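Local atomic coordinates of possible transcriptional regulatory arsR-family protein (Mycobacterium bovis, PDB entry 3GW2), a protein that probably binds DNA as a dimeric winged-helix transcriptional regulator of the ArsR family, within a regulatory network that coordinates tolerance to the antitubercular drug bedaquiline. Residues L28-L33 with T48-T53; R39-I44 with Q77-A82. All blocks are in the same frame, centred on the assembly; numbering follows the deposited sequence. Where two conformers were deposited one is given.

Contact 1 (L28-L33 with T48-T53); sequences LQILDL and TGMNLT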
loop_
_atom_site.group_PDB
_atom_site.type_symbol
_atom_site.label_atom_id
_atom_site.label_comp_id
_atom_site.label_asym_id
_atom_site.label_seq_id
_atom_site.Cartn_x
_atom_site.Cartn_y
_atom_site.Cartn_z
ATOM N N LEU A 28 -11.088 0.464 0.009
ATOM C CA LEU A 28 -10.688 0.701 1.404
ATOM C C LEU A 28 -11.876 0.835 2.385
ATOM O O LEU A 28 -11.731 0.618 3.598
ATOM C CB LEU A 28 -9.797 1.937 1.479
ATOM C CG LEU A 28 -8.278 1.786 1.244
ATOM C CD1 LEU A 28 -7.933 0.588 0.396
ATOM C CD2 LEU A 28 -7.740 3.042 0.624
ATOM N N GLN A 29 -13.037 1.212 1.859
ATOM C CA GLN A 29 -14.278 1.236 2.642
ATOM C C GLN A 29 -14.579 -0.134 3.228
ATOM O O GLN A 29 -14.995 -0.243 4.375
ATOM C CB GLN A 29 -15.457 1.710 1.790
ATOM C CG GLN A 29 -15.301 3.140 1.301
ATOM C CD GLN A 29 -16.458 3.605 0.443
ATOM O OE1 GLN A 29 -16.320 4.544 -0.342
ATOM N NE2 GLN A 29 -17.606 2.963 0.594
ATOM N N ILE A 30 -14.329 -1.177 2.446
ATOM C CA ILE A 30 -14.474 -2.553 2.921
ATOM C C ILE A 30 -13.660 -2.795 4.179
ATOM O O ILE A 30 -14.145 -3.402 5.132
ATOM C CB ILE A 30 -14.088 -3.586 1.834
ATOM C CG1 ILE A 30 -15.092 -3.530 0.663
ATOM C CG2 ILE A 30 -14.039 -4.994 2.442
ATOM C CD1 ILE A 30 -14.676 -4.319 -0.594
ATOM N N LEU A 31 -12.427 -2.295 4.192
ATOM C CA LEU A 31 -11.543 -2.471 5.349
ATOM C C LEU A 31 -12.081 -1.780 6.590
ATOM O O LEU A 31 -12.085 -2.367 7.673
ATOM C CB LEU A 31 -10.107 -2.025 5.013
ATOM C CG LEU A 31 -9.350 -2.924 4.035
ATOM C CD1 LEU A 31 -7.961 -2.359 3.759
ATOM C CD2 LEU A 31 -9.236 -4.353 4.569
ATOM N N ASP A 32 -12.578 -0.553 6.433
ATOM C CA ASP A 32 -13.225 0.159 7.547
ATOM C C ASP A 32 -14.440 -0.582 8.056
ATOM O O ASP A 32 -14.684 -0.639 9.262
ATOM C CB ASP A 32 -13.618 1.581 7.144
ATOM C CG ASP A 32 -12.663 2.620 7.692
ATOM O OD1 ASP A 32 -12.437 2.653 8.924
ATOM O OD2 ASP A 32 -12.129 3.415 6.898
ATOM N N LEU A 33 -15.186 -1.179 7.131
ATOM C CA LEU A 33 -16.383 -1.931 7.476
ATOM C C LEU A 33 -16.072 -3.201 8.267
ATOM O O LEU A 33 -16.785 -3.540 9.215
ATOM C CB LEU A 33 -17.179 -2.275 6.216
ATOM C CG LEU A 33 -18.536 -2.917 6.451
ATOM C CD1 LEU A 33 -19.540 -1.918 7.044
ATOM C CD2 LEU A 33 -19.046 -3.506 5.155
ATOM N N THR A 48 -21.585 -0.996 1.275
ATOM C CA THR A 48 -20.723 -0.100 0.507
ATOM C C THR A 48 -21.385 0.383 -0.786
ATOM O O THR A 48 -20.782 1.137 -1.545
ATOM C CB THR A 48 -19.415 -0.782 0.126
ATOM O OG1 THR A 48 -19.723 -1.933 -0.673
ATOM C CG2 THR A 48 -18.651 -1.180 1.374
ATOM N N GLY A 49 -22.620 -0.048 -1.029
ATOM C CA GLY A 49 -23.328 0.305 -2.255
ATOM C C GLY A 49 -22.730 -0.318 -3.518
ATOM O O GLY A 49 -22.932 0.210 -4.599
HETATM N N MSE A 50 -22.015 -1.440 -3.385
HETATM C CA MSE A 50 -21.414 -2.114 -4.539
HETATM C C MSE A 50 -22.327 -3.231 -4.996
HETATM O O MSE A 50 -22.910 -3.909 -4.168
HETATM C CB MSE A 50 -20.049 -2.734 -4.204
HETATM C CG MSE A 50 -18.938 -1.753 -3.859
HETATM SE SE MSE A 50 -17.404 -2.773 -3.172
HETATM C CE MSE A 50 -16.427 -1.281 -2.326
ATOM N N ASN A 51 -22.440 -3.435 -6.307
ATOM C CA ASN A 51 -23.087 -4.648 -6.793
ATOM C C ASN A 51 -22.245 -5.864 -6.358
ATOM O O ASN A 51 -21.055 -5.719 -6.034
ATOM C CB ASN A 51 -23.265 -4.606 -8.311
ATOM C CG ASN A 51 -21.936 -4.601 -9.055
ATOM O OD1 ASN A 51 -21.431 -5.651 -9.426
ATOM N ND2 ASN A 51 -21.367 -3.419 -9.270
ATOM N N LEU A 52 -22.871 -7.041 -6.347
ATOM C CA LEU A 52 -22.239 -8.279 -5.896
ATOM C C LEU A 52 -20.955 -8.638 -6.658
ATOM O O LEU A 52 -20.010 -9.114 -6.053
ATOM C CB LEU A 52 -23.237 -9.447 -5.983
ATOM C CG LEU A 52 -23.860 -10.098 -4.732
ATOM C CD1 LEU A 52 -23.829 -9.237 -3.448
ATOM C CD2 LEU A 52 -25.300 -10.619 -5.048
ATOM N N THR A 53 -20.926 -8.408 -7.974
ATOM C CA THR A 53 -19.727 -8.655 -8.781
ATOM C C THR A 53 -18.560 -7.726 -8.396
ATOM O O THR A 53 -17.418 -8.186 -8.198
ATOM C CB THR A 53 -20.041 -8.556 -10.282
ATOM O OG1 THR A 53 -21.133 -9.432 -10.590
ATOM C CG2 THR A 53 -18.825 -8.940 -11.150
HETATM O O HOH W 1 -18.852 2.879 -1.694
#

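Contact 2 (R39-I44 with Q77-A82); sequences RAVEAI and QYYRIA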
loop_
_atom_site.group_PDB
_atom_site.type_symbol
_atom_site.label_atom_id
_atom_site.label_comp_id
_atom_site.label_asym_id
_atom_site.label_seq_id
_atom_site.Cartn_x
_atom_site.Cartn_y
_atom_site.Cartn_z
ATOM N N ARG A 39 -17.848 -9.940 8.071
ATOM C CA ARG A 39 -19.174 -9.796 7.451
ATOM C C ARG A 39 -19.293 -10.638 6.184
ATOM O O ARG A 39 -18.284 -10.967 5.557
ATOM C CB ARG A 39 -19.520 -8.308 7.203
ATOM C CG ARG A 39 -19.254 -7.403 8.449
ATOM C CD ARG A 39 -20.320 -6.342 8.776
ATOM N NE ARG A 39 -21.699 -6.799 8.606
ATOM C CZ ARG A 39 -22.773 -6.009 8.694
ATOM N NH1 ARG A 39 -22.634 -4.717 8.949
ATOM N NH2 ARG A 39 -23.990 -6.508 8.524
ATOM N N ALA A 40 -20.526 -11.011 5.838
ATOM C CA ALA A 40 -20.817 -11.739 4.601
ATOM C C ALA A 40 -20.666 -10.816 3.395
ATOM O O ALA A 40 -20.870 -9.617 3.506
ATOM C CB ALA A 40 -22.238 -12.342 4.636
ATOM N N VAL A 41 -20.326 -11.390 2.243
ATOM C CA VAL A 41 -20.190 -10.646 0.985
ATOM C C VAL A 41 -21.435 -9.782 0.700
ATOM O O VAL A 41 -21.315 -8.595 0.339
ATOM C CB VAL A 41 -19.955 -11.618 -0.209
ATOM C CG1 VAL A 41 -19.863 -10.864 -1.537
ATOM C CG2 VAL A 41 -18.702 -12.448 0.029
ATOM N N GLU A 42 -22.616 -10.396 0.854
ATOM C CA GLU A 42 -23.900 -9.732 0.599
ATOM C C GLU A 42 -23.995 -8.454 1.430
ATOM O O GLU A 42 -24.338 -7.376 0.919
ATOM C CB GLU A 42 -25.065 -10.673 0.960
ATOM C CG GLU A 42 -26.172 -10.724 -0.076
ATOM C CD GLU A 42 -27.501 -11.274 0.478
ATOM O OE1 GLU A 42 -27.497 -12.337 1.158
ATOM O OE2 GLU A 42 -28.557 -10.632 0.230
ATOM N N ALA A 43 -23.672 -8.584 2.720
ATOM C CA ALA A 43 -23.718 -7.451 3.649
ATOM C C ALA A 43 -22.706 -6.356 3.282
ATOM O O ALA A 43 -23.024 -5.161 3.337
ATOM C CB ALA A 43 -23.524 -7.929 5.101
ATOM N N ILE A 44 -21.499 -6.769 2.902
ATOM C CA ILE A 44 -20.424 -5.853 2.502
ATOM C C ILE A 44 -20.816 -5.082 1.227
ATOM O O ILE A 44 -20.577 -3.872 1.111
ATOM C CB ILE A 44 -19.089 -6.625 2.259
ATOM C CG1 ILE A 44 -18.559 -7.218 3.573
ATOM C CG2 ILE A 44 -18.023 -5.729 1.630
ATOM C CD1 ILE A 44 -17.557 -8.347 3.383
ATOM N N GLN A 77 -20.350 -16.485 2.012
ATOM C CA GLN A 77 -18.927 -16.365 2.219
ATOM C C GLN A 77 -18.703 -15.197 3.190
ATOM O O GLN A 77 -19.269 -14.108 3.016
ATOM C CB GLN A 77 -18.263 -16.071 0.879
ATOM C CG GLN A 77 -17.060 -16.917 0.548
ATOM C CD GLN A 77 -16.367 -16.456 -0.721
ATOM O OE1 GLN A 77 -16.863 -15.579 -1.438
ATOM N NE2 GLN A 77 -15.208 -17.035 -1.000
ATOM N N TYR A 78 -17.902 -15.428 4.218
ATOM C CA TYR A 78 -17.621 -14.415 5.230
ATOM C C TYR A 78 -16.163 -13.981 5.140
ATOM O O TYR A 78 -15.254 -14.812 5.113
ATOM C CB TYR A 78 -17.945 -14.941 6.638
ATOM C CG TYR A 78 -19.415 -15.234 6.846
ATOM C CD1 TYR A 78 -20.265 -14.281 7.408
ATOM C CD2 TYR A 78 -19.963 -16.466 6.472
ATOM C CE1 TYR A 78 -21.630 -14.547 7.595
ATOM C CE2 TYR A 78 -21.325 -16.741 6.652
ATOM C CZ TYR A 78 -22.152 -15.773 7.208
ATOM O OH TYR A 78 -23.498 -16.040 7.386
ATOM N N TYR A 79 -15.949 -12.675 5.098
ATOM C CA TYR A 79 -14.600 -12.112 5.005
ATOM C C TYR A 79 -14.258 -11.368 6.281
ATOM O O TYR A 79 -15.136 -10.758 6.898
ATOM C CB TYR A 79 -14.506 -11.129 3.834
ATOM C CG TYR A 79 -14.255 -11.770 2.494
ATOM C CD1 TYR A 79 -12.966 -11.821 1.968
ATOM C CD2 TYR A 79 -15.300 -12.335 1.757
ATOM C CE1 TYR A 79 -12.708 -12.405 0.732
ATOM C CE2 TYR A 79 -15.058 -12.921 0.503
ATOM C CZ TYR A 79 -13.752 -12.948 0.006
ATOM O OH TYR A 79 -13.475 -13.505 -1.219
ATOM N N ARG A 80 -12.992 -11.421 6.669
ATOM C CA ARG A 80 -12.503 -10.607 7.761
ATOM C C ARG A 80 -11.077 -10.160 7.530
ATOM O O ARG A 80 -10.323 -10.761 6.770
ATOM C CB ARG A 80 -12.588 -11.326 9.110
ATOM C CG ARG A 80 -12.428 -12.827 9.085
ATOM C CD ARG A 80 -11.067 -13.308 8.686
ATOM N NE ARG A 80 -10.550 -14.383 9.551
ATOM C CZ ARG A 80 -10.825 -15.681 9.424
ATOM N NH1 ARG A 80 -11.665 -16.133 8.499
ATOM N NH2 ARG A 80 -10.264 -16.542 10.255
ATOM N N ILE A 81 -10.733 -9.092 8.228
ATOM C CA ILE A 81 -9.365 -8.593 8.308
ATOM C C ILE A 81 -8.457 -9.723 8.778
ATOM O O ILE A 81 -8.756 -10.385 9.761
ATOM C CB ILE A 81 -9.331 -7.341 9.209
ATOM C CG1 ILE A 81 -9.861 -6.160 8.374
ATOM C CG2 ILE A 81 -7.907 -7.086 9.818
ATOM C CD1 ILE A 81 -10.069 -4.903 9.150
ATOM N N ALA A 82 -7.375 -9.953 8.030
ATOM C CA ALA A 82 -6.544 -11.155 8.168
ATOM C C ALA A 82 -5.800 -11.301 9.500
ATOM O O ALA A 82 -5.560 -12.430 9.953
ATOM C CB ALA A 82 -5.572 -11.272 6.991
#

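Contact 1 (L28-L33 with T48-T53)
Thr-48, at the end of helix 41-48, turns its methyl to Ile-30 and Leu-33 of helix 27-34. CG2 stands 4.3 Å from Ile-30 CG1 and also faces Leu-33 CD2, while CB lies 4.2 Å from Gln-29 NE2, the amide end of the glutamine passing it obliquely. With OG1 set between the backbone N and the carbonyl carbon (chi1 60°), the hydroxyl turns back to bond Ile-44 O, and the same torsion puts CG2 on the side of helix 27-34. A water bridges the Gln-29 side chain and the Thr-48 carbonyl: it accepts from Gln-29 NE2 at 2.6 Å and donates to Thr-48 O at 2.6 Å. Arg-26 NH2 also hydrogen-bonds this carbonyl. Gly-49 then turns the chain with positive phi in a Schellman motif. Selenomethionine Met-50, its chain extended beyond CG, sends CE across Ile-30 at about a right angle, 3.9 Å from CD1. Asn-51 follows as N-cap of helix 52-64, the second helix of the helix-turn-helix; its side chain caps a backbone N of the first turn, and ND2 also bonds Thr-54 OG1. The turn of that DNA-binding motif thus meets helix 27-34 directly through apolar contacts, and the polar link between the segments runs through water.

Contact 2 (R39-I44 with Q77-A82)
The first torsions of Val-41 and Tyr-79 set their side chains side by side: CG1 of the valine is anti to its own N (chi1 178°), leaving CG2 beside that N, and the tyrosine CG is anti to the carbonyl carbon (chi1 -83°). Val-41 CG2 sits at the edge of the Tyr-79 ring, near its plane and 3.7 Å from CE2, and also packs on Gln-77 CB. Ile-44 comes across Tyr-79 at about a right angle, its CD1 4.2 Å from the tyrosine CB. In the backbone, Arg-39 and Tyr-79 form an antiparallel hydrogen-bonded pair: Arg-39 N gives to Tyr-79 O at 3.1 Å, and Tyr-79 N returns a straighter bond to Arg-39 O at 2.9 Å (169° at the hydrogen). In the winged-helix fold of the ArsR family this short strand, 39-40, adds to the hairpin of strands 68-73 and 76-81 and leads straight into the first helix of the helix-turn-helix. Ala-40 is the N-cap, and the next amide, Val-41 N, is taken by Gln-77 O at 3.0 Å, so strand 76-81 takes up a first-turn N-H of helix 41-48. On the sheet face opposite Tyr-79, Ala-40 CB touches Tyr-78 CE1 at 3.7 Å. Glu-42 OE1 makes a salt bridge to Arg-76 NH1, just before the second segment, while Leu-59 of helix 52-64 touches Val-41, Ile-44 and Tyr-79.

Overall arrangement
The centres of contacts 1 and 2 lie about 10 Å apart, and their segments alternate along the chain. Helix 41-48 connects them: contact 2 joins its start to strand 76-81, and contact 1 joins its end, with the turn that follows, to helix 27-34. Between the two, Ile-44 CG2 packs 3.8 Å from Ile-30 CG1, and Leu-33 CD2 is 3.8 Å from Ile-44 CA; Ile-81 CD1 reaches Leu-31 O at 3.6 Å. Both contacts bear on the helix-turn-helix, residues 41-64. Of the two, contact 1 alone is touched by the second subunit, whose Val-15 packs on Leu-28 and whose Leu-12 packs on Asp-32.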